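Local coordinates for uncharacterized protein (PDB 4QXZ), which is of unknown function but carries a beta-barrel core that resembles type VI secretion system proteins, together with a pair of helices, at residues W58-V63 and I84-T89; K103-F108 and M112-E117; F29-E34 and E70-Y75; E133-D138 and E143-S148. All blocks are in the same frame, centred on the assembly; numbering follows the deposited sequence.

Contact 1. Residues W58-V63 and I84-T89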
loop_
_atom_site.group_PDB
_atom_site.type_symbol
_atom_site.label_atom_id
_atom_site.label_comp_id
_atom_site.label_asym_id
_atom_site.label_seq_id
_atom_site.Cartn_x
_atom_site.Cartn_y
_atom_site.Cartn_z
ATOM N N TRP A 58 6.968 6.938 10.204
ATOM C CA TRP A 58 6.080 6.088 9.424
ATOM C C TRP A 58 4.935 5.618 10.302
ATOM O O TRP A 58 5.071 5.555 11.525
ATOM C CB TRP A 58 6.815 4.861 8.894
ATOM C CG TRP A 58 8.009 5.123 8.077
ATOM C CD1 TRP A 58 9.145 5.741 8.466
ATOM C CD2 TRP A 58 8.212 4.719 6.716
ATOM N NE1 TRP A 58 10.046 5.776 7.425
ATOM C CE2 TRP A 58 9.498 5.157 6.338
ATOM C CE3 TRP A 58 7.421 4.042 5.771
ATOM C CZ2 TRP A 58 10.024 4.932 5.058
ATOM C CZ3 TRP A 58 7.944 3.807 4.498
ATOM C CH2 TRP A 58 9.238 4.253 4.156
ATOM N N LEU A 59 3.815 5.275 9.671
ATOM C CA LEU A 59 2.631 4.822 10.393
ATOM C C LEU A 59 2.270 3.455 9.875
ATOM O O LEU A 59 2.091 3.291 8.672
ATOM C CB LEU A 59 1.473 5.787 10.165
ATOM C CG LEU A 59 0.439 5.920 11.287
ATOM C CD1 LEU A 59 1.084 6.294 12.620
ATOM C CD2 LEU A 59 -0.598 6.965 10.891
ATOM N N LEU A 60 2.207 2.475 10.774
ATOM C CA LEU A 60 1.873 1.099 10.401
ATOM C C LEU A 60 0.520 0.794 10.991
ATOM O O LEU A 60 0.311 0.998 12.189
ATOM C CB LEU A 60 2.914 0.105 10.931
ATOM C CG LEU A 60 2.585 -1.412 10.859
ATOM C CD1 LEU A 60 2.568 -1.884 9.420
ATOM C CD2 LEU A 60 3.545 -2.273 11.682
ATOM N N GLU A 61 -0.400 0.338 10.145
ATOM C CA GLU A 61 -1.710 -0.141 10.600
ATOM C C GLU A 61 -1.871 -1.587 10.178
ATOM O O GLU A 61 -1.719 -1.906 8.993
ATOM C CB GLU A 61 -2.848 0.702 10.028
ATOM C CG GLU A 61 -4.193 0.444 10.720
ATOM C CD GLU A 61 -5.319 1.399 10.296
ATOM O OE1 GLU A 61 -5.060 2.605 10.125
ATOM O OE2 GLU A 61 -6.481 0.939 10.150
ATOM N N ILE A 62 -2.151 -2.458 11.145
ATOM C CA ILE A 62 -2.361 -3.872 10.861
ATOM C C ILE A 62 -3.635 -4.360 11.509
ATOM O O ILE A 62 -4.099 -3.789 12.496
ATOM C CB ILE A 62 -1.202 -4.760 11.376
ATOM C CG1 ILE A 62 -0.986 -4.569 12.884
ATOM C CG2 ILE A 62 0.075 -4.455 10.628
ATOM C CD1 ILE A 62 0.064 -5.475 13.470
ATOM N N VAL A 63 -4.176 -5.437 10.958
ATOM C CA VAL A 63 -5.300 -6.131 11.571
ATOM C C VAL A 63 -4.876 -7.553 11.897
ATOM O O VAL A 63 -4.391 -8.269 11.031
ATOM C CB VAL A 63 -6.523 -6.153 10.641
ATOM C CG1 VAL A 63 -7.695 -6.887 11.303
ATOM C CG2 VAL A 63 -6.916 -4.720 10.270
ATOM N N ILE A 84 10.793 -3.995 15.450
ATOM C CA ILE A 84 9.917 -4.709 14.527
ATOM C C ILE A 84 10.512 -4.862 13.136
ATOM O O ILE A 84 11.397 -4.094 12.724
ATOM C CB ILE A 84 8.528 -4.053 14.417
ATOM C CG1 ILE A 84 8.590 -2.707 13.702
ATOM C CG2 ILE A 84 7.911 -3.883 15.788
ATOM C CD1 ILE A 84 7.216 -2.107 13.408
ATOM N N ARG A 85 10.026 -5.893 12.452
ATOM C CA ARG A 85 10.398 -6.200 11.087
ATOM C C ARG A 85 9.124 -6.162 10.263
ATOM O O ARG A 85 8.126 -6.778 10.629
ATOM C CB ARG A 85 10.994 -7.595 11.004
ATOM C CG ARG A 85 12.136 -7.840 11.952
ATOM C CD ARG A 85 13.372 -7.040 11.564
ATOM N NE ARG A 85 14.377 -7.096 12.617
ATOM C CZ ARG A 85 14.524 -6.210 13.599
ATOM N NH1 ARG A 85 13.736 -5.143 13.708
ATOM N NH2 ARG A 85 15.478 -6.408 14.495
ATOM N N VAL A 86 9.159 -5.427 9.159
ATOM C CA VAL A 86 7.996 -5.297 8.273
ATOM C C VAL A 86 8.417 -5.639 6.829
ATOM O O VAL A 86 9.347 -5.025 6.282
ATOM C CB VAL A 86 7.412 -3.869 8.326
ATOM C CG1 VAL A 86 6.093 -3.805 7.568
ATOM C CG2 VAL A 86 7.244 -3.400 9.767
ATOM N N VAL A 87 7.757 -6.640 6.249
ATOM C CA VAL A 87 8.023 -7.062 4.873
ATOM C C VAL A 87 6.982 -6.402 3.991
ATOM O O VAL A 87 5.778 -6.424 4.303
ATOM C CB VAL A 87 7.942 -8.575 4.735
ATOM C CG1 VAL A 87 8.273 -9.012 3.323
ATOM C CG2 VAL A 87 8.887 -9.235 5.727
ATOM N N ILE A 88 7.450 -5.865 2.886
ATOM C CA ILE A 88 6.671 -4.998 2.050
ATOM C C ILE A 88 6.318 -5.591 0.696
ATOM O O ILE A 88 7.142 -6.183 0.039
ATOM C CB ILE A 88 7.418 -3.688 1.853
ATOM C CG1 ILE A 88 7.522 -2.950 3.160
ATOM C CG2 ILE A 88 6.719 -2.813 0.856
ATOM C CD1 ILE A 88 8.465 -1.786 3.101
ATOM N N THR A 89 5.044 -5.474 0.357
ATOM C CA THR A 89 4.504 -5.849 -0.978
ATOM C C THR A 89 4.478 -7.333 -1.231
ATOM O O THR A 89 3.438 -7.879 -1.524
ATOM C CB THR A 89 5.210 -5.140 -2.125
ATOM O OG1 THR A 89 5.048 -3.736 -2.002
ATOM C CG2 THR A 89 4.630 -5.569 -3.403
#

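Contact 2. Residues K103-F108 and M112-E117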
loop_
_atom_site.group_PDB
_atom_site.type_symbol
_atom_site.label_atom_id
_atom_site.label_comp_id
_atom_site.label_asym_id
_atom_site.label_seq_id
_atom_site.Cartn_x
_atom_site.Cartn_y
_atom_site.Cartn_z
ATOM N N LYS A 103 0.374 3.151 19.240
ATOM C CA LYS A 103 -0.286 4.453 19.313
ATOM C C LYS A 103 -1.779 4.323 19.628
ATOM O O LYS A 103 -2.315 5.112 20.397
ATOM C CB LYS A 103 -0.122 5.151 17.984
ATOM C CG LYS A 103 -0.510 6.604 17.981
ATOM C CD LYS A 103 -0.470 7.131 16.556
ATOM C CE LYS A 103 0.214 8.488 16.487
ATOM N NZ LYS A 103 -0.557 9.535 17.211
ATOM N N SER A 104 -2.446 3.343 19.016
ATOM C CA SER A 104 -3.867 3.101 19.265
ATOM C C SER A 104 -4.257 1.656 18.964
ATOM O O SER A 104 -3.636 0.995 18.131
ATOM C CB SER A 104 -4.743 4.080 18.463
ATOM O OG SER A 104 -4.799 3.762 17.085
ATOM N N ILE A 105 -5.274 1.168 19.672
ATOM C CA ILE A 105 -5.800 -0.187 19.484
ATOM C C ILE A 105 -7.314 -0.111 19.364
ATOM O O ILE A 105 -7.973 0.619 20.106
ATOM C CB ILE A 105 -5.467 -1.111 20.670
ATOM C CG1 ILE A 105 -3.969 -1.075 20.974
ATOM C CG2 ILE A 105 -5.899 -2.541 20.390
ATOM C CD1 ILE A 105 -3.578 -1.824 22.237
ATOM N N LYS A 106 -7.853 -0.870 18.426
ATOM C CA LYS A 106 -9.276 -1.060 18.302
ATOM C C LYS A 106 -9.594 -2.550 18.367
ATOM O O LYS A 106 -9.155 -3.305 17.504
ATOM C CB LYS A 106 -9.731 -0.524 16.967
ATOM C CG LYS A 106 -9.868 0.976 16.916
ATOM C CD LYS A 106 -10.920 1.329 15.877
ATOM C CE LYS A 106 -11.476 2.726 16.078
ATOM N NZ LYS A 106 -10.541 3.747 15.549
ATOM N N ASN A 107 -10.360 -2.978 19.352
ATOM C CA ASN A 107 -10.741 -4.371 19.450
ATOM C C ASN A 107 -12.064 -4.665 18.784
ATOM O O ASN A 107 -13.003 -3.939 18.938
ATOM C CB ASN A 107 -10.806 -4.802 20.889
ATOM C CG ASN A 107 -10.944 -6.284 21.037
ATOM O OD1 ASN A 107 -11.140 -6.976 20.074
ATOM N ND2 ASN A 107 -10.868 -6.768 22.252
ATOM N N PHE A 108 -12.132 -5.741 18.032
ATOM C CA PHE A 108 -13.337 -6.093 17.336
ATOM C C PHE A 108 -13.809 -7.454 17.806
ATOM O O PHE A 108 -13.401 -7.898 18.844
ATOM C CB PHE A 108 -13.083 -6.068 15.864
ATOM C CG PHE A 108 -12.632 -4.752 15.379
ATOM C CD1 PHE A 108 -13.422 -3.665 15.548
ATOM C CD2 PHE A 108 -11.421 -4.596 14.772
ATOM C CE1 PHE A 108 -13.027 -2.430 15.103
ATOM C CE2 PHE A 108 -11.011 -3.369 14.329
ATOM C CZ PHE A 108 -11.816 -2.281 14.502
ATOM N N MET A 112 -8.327 -7.392 15.955
ATOM C CA MET A 112 -7.990 -6.086 16.447
ATOM C C MET A 112 -7.224 -5.308 15.406
ATOM O O MET A 112 -6.563 -5.858 14.583
ATOM C CB MET A 112 -7.213 -6.178 17.753
ATOM C CG MET A 112 -5.920 -6.943 17.707
ATOM S SD MET A 112 -5.320 -7.481 19.258
ATOM C CE MET A 112 -4.820 -6.001 19.902
ATOM N N SER A 113 -7.350 -4.003 15.452
ATOM C CA SER A 113 -6.613 -3.097 14.580
ATOM C C SER A 113 -5.631 -2.245 15.404
ATOM O O SER A 113 -6.016 -1.567 16.362
ATOM C CB SER A 113 -7.586 -2.198 13.829
ATOM O OG SER A 113 -6.953 -0.986 13.498
ATOM N N ILE A 114 -4.361 -2.276 15.016
ATOM C CA ILE A 114 -3.323 -1.605 15.777
ATOM C C ILE A 114 -2.530 -0.679 14.889
ATOM O O ILE A 114 -2.002 -1.109 13.859
ATOM C CB ILE A 114 -2.338 -2.608 16.405
ATOM C CG1 ILE A 114 -3.094 -3.737 17.102
ATOM C CG2 ILE A 114 -1.425 -1.897 17.390
ATOM C CD1 ILE A 114 -2.219 -4.906 17.459
ATOM N N VAL A 115 -2.438 0.580 15.314
ATOM C CA VAL A 115 -1.606 1.593 14.674
ATOM C C VAL A 115 -0.314 1.735 15.480
ATOM O O VAL A 115 -0.362 1.861 16.705
ATOM C CB VAL A 115 -2.361 2.940 14.629
ATOM C CG1 VAL A 115 -1.460 4.074 14.135
ATOM C CG2 VAL A 115 -3.601 2.823 13.742
ATOM N N PHE A 116 0.835 1.704 14.805
ATOM C CA PHE A 116 2.140 1.934 15.462
ATOM C C PHE A 116 2.778 3.191 14.949
ATOM O O PHE A 116 2.658 3.489 13.775
ATOM C CB PHE A 116 3.141 0.816 15.162
ATOM C CG PHE A 116 2.650 -0.555 15.503
ATOM C CD1 PHE A 116 1.741 -1.194 14.691
ATOM C CD2 PHE A 116 3.115 -1.204 16.623
ATOM C CE1 PHE A 116 1.292 -2.453 15.005
ATOM C CE2 PHE A 116 2.675 -2.457 16.952
ATOM C CZ PHE A 116 1.760 -3.088 16.140
ATOM N N GLU A 117 3.508 3.885 15.821
ATOM C CA GLU A 117 4.374 4.996 15.414
ATOM C C GLU A 117 5.790 4.465 15.171
ATOM O O GLU A 117 6.438 3.995 16.092
ATOM C CB GLU A 117 4.401 6.074 16.501
ATOM C CG GLU A 117 5.113 7.362 16.091
ATOM C CD GLU A 117 5.490 8.245 17.287
ATOM O OE1 GLU A 117 4.582 8.558 18.100
ATOM O OE2 GLU A 117 6.690 8.630 17.410
#

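Contact 3. Residues F29-E34 and E70-Y75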
loop_
_atom_site.group_PDB
_atom_site.type_symbol
_atom_site.label_atom_id
_atom_site.label_comp_id
_atom_site.label_asym_id
_atom_site.label_seq_id
_atom_site.Cartn_x
_atom_site.Cartn_y
_atom_site.Cartn_z
ATOM N N PHE A 29 4.649 -9.255 9.571
ATOM C CA PHE A 29 4.922 -8.458 10.747
ATOM C C PHE A 29 5.579 -9.317 11.791
ATOM O O PHE A 29 5.083 -10.396 12.091
ATOM C CB PHE A 29 3.632 -7.885 11.299
ATOM C CG PHE A 29 3.832 -7.069 12.537
ATOM C CD1 PHE A 29 4.537 -5.872 12.481
ATOM C CD2 PHE A 29 3.327 -7.490 13.755
ATOM C CE1 PHE A 29 4.746 -5.117 13.625
ATOM C CE2 PHE A 29 3.512 -6.736 14.897
ATOM C CZ PHE A 29 4.221 -5.546 14.838
ATOM N N GLN A 30 6.690 -8.846 12.345
ATOM C CA GLN A 30 7.381 -9.584 13.393
ATOM C C GLN A 30 7.872 -8.649 14.481
ATOM O O GLN A 30 8.161 -7.467 14.212
ATOM C CB GLN A 30 8.589 -10.308 12.819
ATOM C CG GLN A 30 8.311 -11.210 11.631
ATOM C CD GLN A 30 9.585 -11.785 11.037
ATOM O OE1 GLN A 30 10.628 -11.132 11.039
ATOM N NE2 GLN A 30 9.509 -13.019 10.530
ATOM N N ILE A 31 7.997 -9.188 15.695
ATOM C CA ILE A 31 8.584 -8.467 16.833
ATOM C C ILE A 31 9.732 -9.300 17.360
ATOM O O ILE A 31 9.608 -10.540 17.525
ATOM C CB ILE A 31 7.577 -8.228 17.963
ATOM C CG1 ILE A 31 6.330 -7.517 17.400
ATOM C CG2 ILE A 31 8.210 -7.401 19.090
ATOM C CD1 ILE A 31 5.468 -6.830 18.437
ATOM N N VAL A 32 10.847 -8.634 17.572
ATOM C CA VAL A 32 12.073 -9.260 17.981
ATOM C C VAL A 32 12.515 -8.790 19.339
ATOM O O VAL A 32 12.528 -7.623 19.603
ATOM C CB VAL A 32 13.172 -8.922 16.997
ATOM C CG1 VAL A 32 14.369 -9.800 17.208
ATOM C CG2 VAL A 32 12.671 -9.119 15.609
ATOM N N ASN A 33 12.848 -9.716 20.204
ATOM C CA ASN A 33 13.403 -9.399 21.506
ATOM C C ASN A 33 14.928 -9.387 21.580
ATOM O O ASN A 33 15.592 -9.537 20.612
ATOM C CB ASN A 33 12.765 -10.283 22.580
ATOM C CG ASN A 33 13.338 -11.656 22.634
ATOM O OD1 ASN A 33 14.209 -11.994 21.892
ATOM N ND2 ASN A 33 12.830 -12.451 23.507
ATOM N N GLU A 34 15.463 -9.201 22.765
ATOM C CA GLU A 34 16.871 -9.024 23.024
ATOM C C GLU A 34 17.686 -10.153 22.557
ATOM O O GLU A 34 18.831 -9.999 22.226
ATOM C CB GLU A 34 17.116 -9.119 24.486
ATOM C CG GLU A 34 16.580 -8.076 25.393
ATOM C CD GLU A 34 16.916 -8.472 26.800
ATOM O OE1 GLU A 34 17.370 -9.619 26.973
ATOM O OE2 GLU A 34 16.800 -7.626 27.712
ATOM N N GLU A 70 -4.056 -8.553 24.899
ATOM C CA GLU A 70 -3.409 -8.187 26.179
ATOM C C GLU A 70 -1.961 -7.770 25.968
ATOM O O GLU A 70 -1.502 -6.768 26.529
ATOM C CB GLU A 70 -3.445 -9.321 27.219
ATOM C CG GLU A 70 -4.739 -10.121 27.293
ATOM C CD GLU A 70 -5.975 -9.266 27.491
ATOM O OE1 GLU A 70 -5.896 -8.284 28.266
ATOM O OE2 GLU A 70 -7.023 -9.592 26.876
ATOM N N THR A 71 -1.238 -8.550 25.167
ATOM C CA THR A 71 0.159 -8.239 24.873
ATOM C C THR A 71 0.244 -6.775 24.413
ATOM O O THR A 71 0.967 -5.971 25.008
ATOM C CB THR A 71 0.772 -9.227 23.831
ATOM O OG1 THR A 71 0.734 -10.560 24.348
ATOM C CG2 THR A 71 2.227 -8.904 23.533
ATOM N N PHE A 72 -0.548 -6.418 23.405
ATOM C CA PHE A 72 -0.444 -5.091 22.799
ATOM C C PHE A 72 -1.010 -3.973 23.658
ATOM O O PHE A 72 -0.548 -2.824 23.569
ATOM C CB PHE A 72 -1.058 -5.086 21.397
ATOM C CG PHE A 72 -0.206 -5.796 20.384
ATOM C CD1 PHE A 72 -0.393 -7.129 20.114
ATOM C CD2 PHE A 72 0.827 -5.130 19.755
ATOM C CE1 PHE A 72 0.403 -7.791 19.206
ATOM C CE2 PHE A 72 1.633 -5.780 18.848
ATOM C CZ PHE A 72 1.422 -7.119 18.572
ATOM N N LYS A 73 -1.997 -4.311 24.488
ATOM C CA LYS A 73 -2.539 -3.374 25.460
ATOM C C LYS A 73 -1.453 -3.045 26.469
ATOM O O LYS A 73 -1.249 -1.880 26.795
ATOM C CB LYS A 73 -3.782 -3.950 26.158
ATOM C CG LYS A 73 -4.562 -2.957 27.014
ATOM C CD LYS A 73 -5.151 -1.831 26.172
ATOM C CE LYS A 73 -6.021 -0.881 26.982
ATOM N NZ LYS A 73 -5.214 -0.139 27.987
ATOM N N GLU A 74 -0.733 -4.062 26.937
ATOM C CA GLU A 74 0.386 -3.823 27.854
ATOM C C GLU A 74 1.546 -3.060 27.197
ATOM O O GLU A 74 2.232 -2.309 27.888
ATOM C CB GLU A 74 0.911 -5.124 28.472
ATOM C CG GLU A 74 2.009 -4.882 29.511
ATOM C CD GLU A 74 2.520 -6.148 30.184
ATOM O OE1 GLU A 74 2.466 -7.232 29.550
ATOM O OE2 GLU A 74 2.988 -6.050 31.348
ATOM N N TYR A 75 1.789 -3.269 25.897
ATOM C CA TYR A 75 2.814 -2.492 25.183
ATOM C C TYR A 75 2.447 -1.022 25.129
ATOM O O TYR A 75 3.303 -0.146 25.282
ATOM C CB TYR A 75 3.029 -3.001 23.741
ATOM C CG TYR A 75 3.744 -4.336 23.621
ATOM C CD1 TYR A 75 4.694 -4.730 24.565
ATOM C CD2 TYR A 75 3.485 -5.193 22.558
ATOM C CE1 TYR A 75 5.358 -5.929 24.463
ATOM C CE2 TYR A 75 4.160 -6.393 22.439
ATOM C CZ TYR A 75 5.092 -6.751 23.406
ATOM O OH TYR A 75 5.769 -7.940 23.352
#

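Contact 4. Residues E133-D138 and E143-S148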
loop_
_atom_site.group_PDB
_atom_site.type_symbol
_atom_site.label_atom_id
_atom_site.label_comp_id
_atom_site.label_asym_id
_atom_site.label_seq_id
_atom_site.Cartn_x
_atom_site.Cartn_y
_atom_site.Cartn_z
ATOM N N GLU A 133 30.906 -9.581 20.027
ATOM C CA GLU A 133 31.492 -8.944 21.195
ATOM C C GLU A 133 30.522 -8.930 22.370
ATOM O O GLU A 133 30.908 -9.227 23.498
ATOM C CB GLU A 133 31.939 -7.517 20.873
ATOM C CG GLU A 133 32.679 -6.858 22.013
ATOM C CD GLU A 133 32.944 -5.406 21.747
ATOM O OE1 GLU A 133 34.062 -5.089 21.306
ATOM O OE2 GLU A 133 32.034 -4.582 21.972
ATOM N N GLN A 134 29.259 -8.607 22.102
ATOM C CA GLN A 134 28.230 -8.683 23.127
ATOM C C GLN A 134 28.053 -10.089 23.736
ATOM O O GLN A 134 28.012 -10.229 24.957
ATOM C CB GLN A 134 26.903 -8.219 22.565
ATOM C CG GLN A 134 25.824 -8.152 23.625
ATOM C CD GLN A 134 24.521 -7.680 23.061
ATOM O OE1 GLN A 134 24.424 -6.575 22.573
ATOM N NE2 GLN A 134 23.522 -8.529 23.104
ATOM N N LEU A 135 27.928 -11.110 22.889
ATOM C CA LEU A 135 27.657 -12.487 23.350
ATOM C C LEU A 135 28.798 -13.037 24.203
ATOM O O LEU A 135 28.567 -13.732 25.194
ATOM C CB LEU A 135 27.376 -13.419 22.159
ATOM C CG LEU A 135 26.070 -13.102 21.403
ATOM C CD1 LEU A 135 25.906 -14.021 20.207
ATOM C CD2 LEU A 135 24.836 -13.200 22.318
ATOM N N ILE A 136 30.025 -12.702 23.825
ATOM C CA ILE A 136 31.197 -13.146 24.578
ATOM C C ILE A 136 31.279 -12.426 25.929
ATOM O O ILE A 136 31.525 -13.060 26.950
ATOM C CB ILE A 136 32.494 -12.999 23.742
ATOM C CG1 ILE A 136 32.541 -14.123 22.686
ATOM C CG2 ILE A 136 33.725 -13.064 24.631
ATOM C CD1 ILE A 136 33.645 -14.004 21.655
ATOM N N ASP A 137 31.020 -11.118 25.933
ATOM C CA ASP A 137 30.953 -10.339 27.175
ATOM C C ASP A 137 29.848 -10.815 28.104
ATOM O O ASP A 137 29.860 -10.474 29.270
ATOM C CB ASP A 137 30.702 -8.855 26.886
ATOM C CG ASP A 137 31.883 -8.161 26.229
ATOM O OD1 ASP A 137 32.810 -8.852 25.729
ATOM O OD2 ASP A 137 31.861 -6.906 26.192
ATOM N N ASP A 138 28.859 -11.529 27.573
ATOM C CA ASP A 138 27.808 -12.136 28.385
ATOM C C ASP A 138 28.231 -13.541 28.801
ATOM O O ASP A 138 27.460 -14.241 29.441
ATOM C CB ASP A 138 26.468 -12.213 27.622
ATOM C CG ASP A 138 25.897 -10.834 27.250
ATOM O OD1 ASP A 138 26.461 -9.789 27.680
ATOM O OD2 ASP A 138 24.877 -10.803 26.508
ATOM N N GLU A 143 28.767 -24.273 21.753
ATOM C CA GLU A 143 27.512 -24.495 21.044
ATOM C C GLU A 143 26.397 -23.506 21.359
ATOM O O GLU A 143 25.580 -23.234 20.491
ATOM C CB GLU A 143 27.026 -25.918 21.305
ATOM C CG GLU A 143 27.962 -26.969 20.735
ATOM C CD GLU A 143 28.208 -26.788 19.243
ATOM O OE1 GLU A 143 27.207 -26.755 18.489
ATOM O OE2 GLU A 143 29.385 -26.667 18.823
ATOM N N GLU A 144 26.342 -22.987 22.582
ATOM C CA GLU A 144 25.361 -21.944 22.925
ATOM C C GLU A 144 25.674 -20.682 22.158
ATOM O O GLU A 144 24.764 -19.950 21.763
ATOM C CB GLU A 144 25.362 -21.590 24.423
ATOM C CG GLU A 144 24.369 -22.358 25.283
ATOM C CD GLU A 144 24.883 -23.708 25.769
ATOM O OE1 GLU A 144 26.038 -24.096 25.460
ATOM O OE2 GLU A 144 24.115 -24.400 26.475
ATOM N N LEU A 145 26.972 -20.418 21.999
ATOM C CA LEU A 145 27.446 -19.243 21.270
ATOM C C LEU A 145 27.093 -19.327 19.759
ATOM O O LEU A 145 26.492 -18.406 19.231
ATOM C CB LEU A 145 28.940 -19.043 21.504
ATOM C CG LEU A 145 29.635 -17.893 20.761
ATOM C CD1 LEU A 145 28.934 -16.551 20.929
ATOM C CD2 LEU A 145 31.080 -17.780 21.234
ATOM N N LYS A 146 27.427 -20.437 19.092
ATOM C CA LYS A 146 26.991 -20.676 17.712
ATOM C C LYS A 146 25.469 -20.586 17.565
ATOM O O LYS A 146 24.959 -20.101 16.544
ATOM C CB LYS A 146 27.432 -22.053 17.216
ATOM C CG LYS A 146 28.918 -22.197 16.953
ATOM C CD LYS A 146 29.472 -23.532 17.453
ATOM C CE LYS A 146 29.531 -24.593 16.379
ATOM N NZ LYS A 146 30.341 -25.777 16.789
ATOM N N LYS A 147 24.758 -21.071 18.574
ATOM C CA LYS A 147 23.301 -21.129 18.538
ATOM C C LYS A 147 22.733 -19.722 18.534
ATOM O O LYS A 147 21.937 -19.375 17.661
ATOM C CB LYS A 147 22.745 -21.880 19.747
ATOM C CG LYS A 147 21.226 -21.986 19.723
ATOM C CD LYS A 147 20.632 -22.552 21.003
ATOM C CE LYS A 147 19.205 -23.014 20.730
ATOM N NZ LYS A 147 18.284 -22.928 21.895
ATOM N N SER A 148 23.143 -18.931 19.522
ATOM C CA SER A 148 22.692 -17.567 19.646
ATOM C C SER A 148 23.165 -16.701 18.468
ATOM O O SER A 148 22.414 -15.912 17.933
ATOM C CB SER A 148 23.176 -16.971 20.966
ATOM O OG SER A 148 22.372 -17.409 22.038
#

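Contact 1. Residues W58-V63 and I84-T89
Inside the beta-barrel core, L60 on strand 57-65 meets I84 and V86 on strand 82-88 across the barrel interior. The two strands are not paired with each other; between residues 58-63 and 84-89 the nearest CA atoms, those of L60 and V86, are 9.1 Å apart, and side chains alone bridge the gap. L60 and I84 reach toward each other tip to tip, with CD2 of L60 4.1 Å from CD1 of I84. The same L60 methyl also lies 4.3 Å from CG2 of V86, so one branch of the leucine serves both partners, which stand two residues apart on the same side of their strand. With CG placed opposite the backbone N (chi1 169°), L60 extends its isobutyl group inward. The contact is wholly apolar and all three residues are buried. F29 of strand 23-32 and F116 of strand 111-121 also touch L60, while F98 packs on both I84 and V86. On I84 the chain takes the rarer setting with CG1 between the backbone N and the carbonyl carbon (chi1 69°), and its extended outer torsion carries CD1 to the leucine methyl.

Contact 2. Residues K103-F108 and M112-E117
The M112 side chain meets strand 96-107 at both ends, at CB and at its terminal methyl CE. Its CB lies 3.5 Å from the carbonyl O of K106; CG and SD carry the chain onward, and a bend at chi3 (-72°) brings CE alongside I105, 3.7 Å from CG2. The two side chains run side by side, pointing the same way, on the face that also carries I114. This is the antiparallel beta hairpin of strands 96-107 and 111-121, part of the curled sheet of the barrel. K106 and S113 form a hydrogen-bonded pair with two well-aligned backbone bonds: K106 N to S113 O and S113 N to K106 O, both 2.8 Å. I105 with I114 and N107 with M112, the non-hydrogen-bonded pairs, flank it. Farther along, the register slips at a classic beta bulge, where K103 and S104 both face V115. The O of V115 accepts from K103 N at 2.9 Å and only weakly from S104 N, while V115 N returns a bond to S104 O. On the other face, OG of S104 lies 3.6 Å from CB of V115, and the aliphatic part of K103 runs beside the valine. Near the turn, the ring of F108 folds back with its edge toward S113, CE2 lying 3.7 Å from CB of that serine, while the O of K106 sits over one ring face, offset toward the rim.

Contact 3. Residues F29-E34 and E70-Y75
I31 projects from strand 23-32 as a knob whose tip, CD1, enters the angle between the rings of F72 and Y75 on helix 69-77. CD1 stands 4.0 Å from CE2 of F72 and 4.2 Å from CE2 of Y75, approaching each ring obliquely. The isoleucine and F72 come from opposite directions, and their meeting spans a wide gap between backbones: the axes of the short strand and helix segments approach no closer than 13.6 Å, at 60° to one another. A second bump, the ring of F29, lies two residues earlier on the same side of the strand. Its CE2 is 4.2 Å from CZ of F72, which lies at the edge of the F29 ring, near its plane. The outer end of the F72 ring, its CG opposite the carbonyl carbon (chi1 -73°), touches both I31 and F29, which lie against each other. Within the helix, CD2 of F72 lies at the edge of the Y75 ring, in its plane. T71 O backs that ring, standing 3.5 Å over the face turned away from I31, offset toward the rim. Y41 packs edge-to-face with F72 and touches I31 as well, while F116 meets F29 from strand 111-121. With F72 and Y75 turned toward I31 and F29, helix 69-77 packs on the hydrophobic core of the beta-barrel.

Contact 4. Residues E133-D138 and E143-S148
L145 brings its two methyls to different residues of helix 127-137. CD1 lies 3.7 Å from CB of L135, and CD2 lies 4.2 Å from CG1 of I136. The fork is set by an extended first torsion, with CG opposite the backbone N (chi1 177°), which carries the end of L145 nearer the facing helix. L135 is turned differently: its CG lies opposite the carbonyl carbon (chi1 -67°), and from there CD1 extends past the L145 methyl to CB of S148, 4.1 Å away. Thus L135 spans one helical turn of its neighbour, touching residues three apart, and the two leucines cross obliquely. I136, at the exposed margin, adds its CG1 to the apolar patch. The helix segments run roughly antiparallel, their directions 146° apart, with axes 10.8 Å apart, and make up part of the two-helix pair. L140, in the connecting loop, touches both L135 and S148; the pair follows strand 111-121 in the chain and lies away from the barrel.

Contacts 1, 2 and 3 adjoin in the barrel, contact 3 bringing in helix 69-77, whereas contact 4 lies apart in the helical pair. Contacts 1 and 2 share neighbouring strands: L60 O and F116 N probably hydrogen-bond at 2.8 Å, and I62 O and I114 N likewise at 3.0 Å. Contact 3 joins contact 1 through a probable bond from R85 N to Q30 O, 3.0 Å, and reaches contact 2 where I114 CD1 packs 3.7 Å from F72 CG. Their centres are about 12 to 14 Å apart. Contact 4 is centred about 24, 30 and 36 Å from contacts 3, 1 and 2; it touches none, its nearest atoms to contact 3 being about 5 Å away.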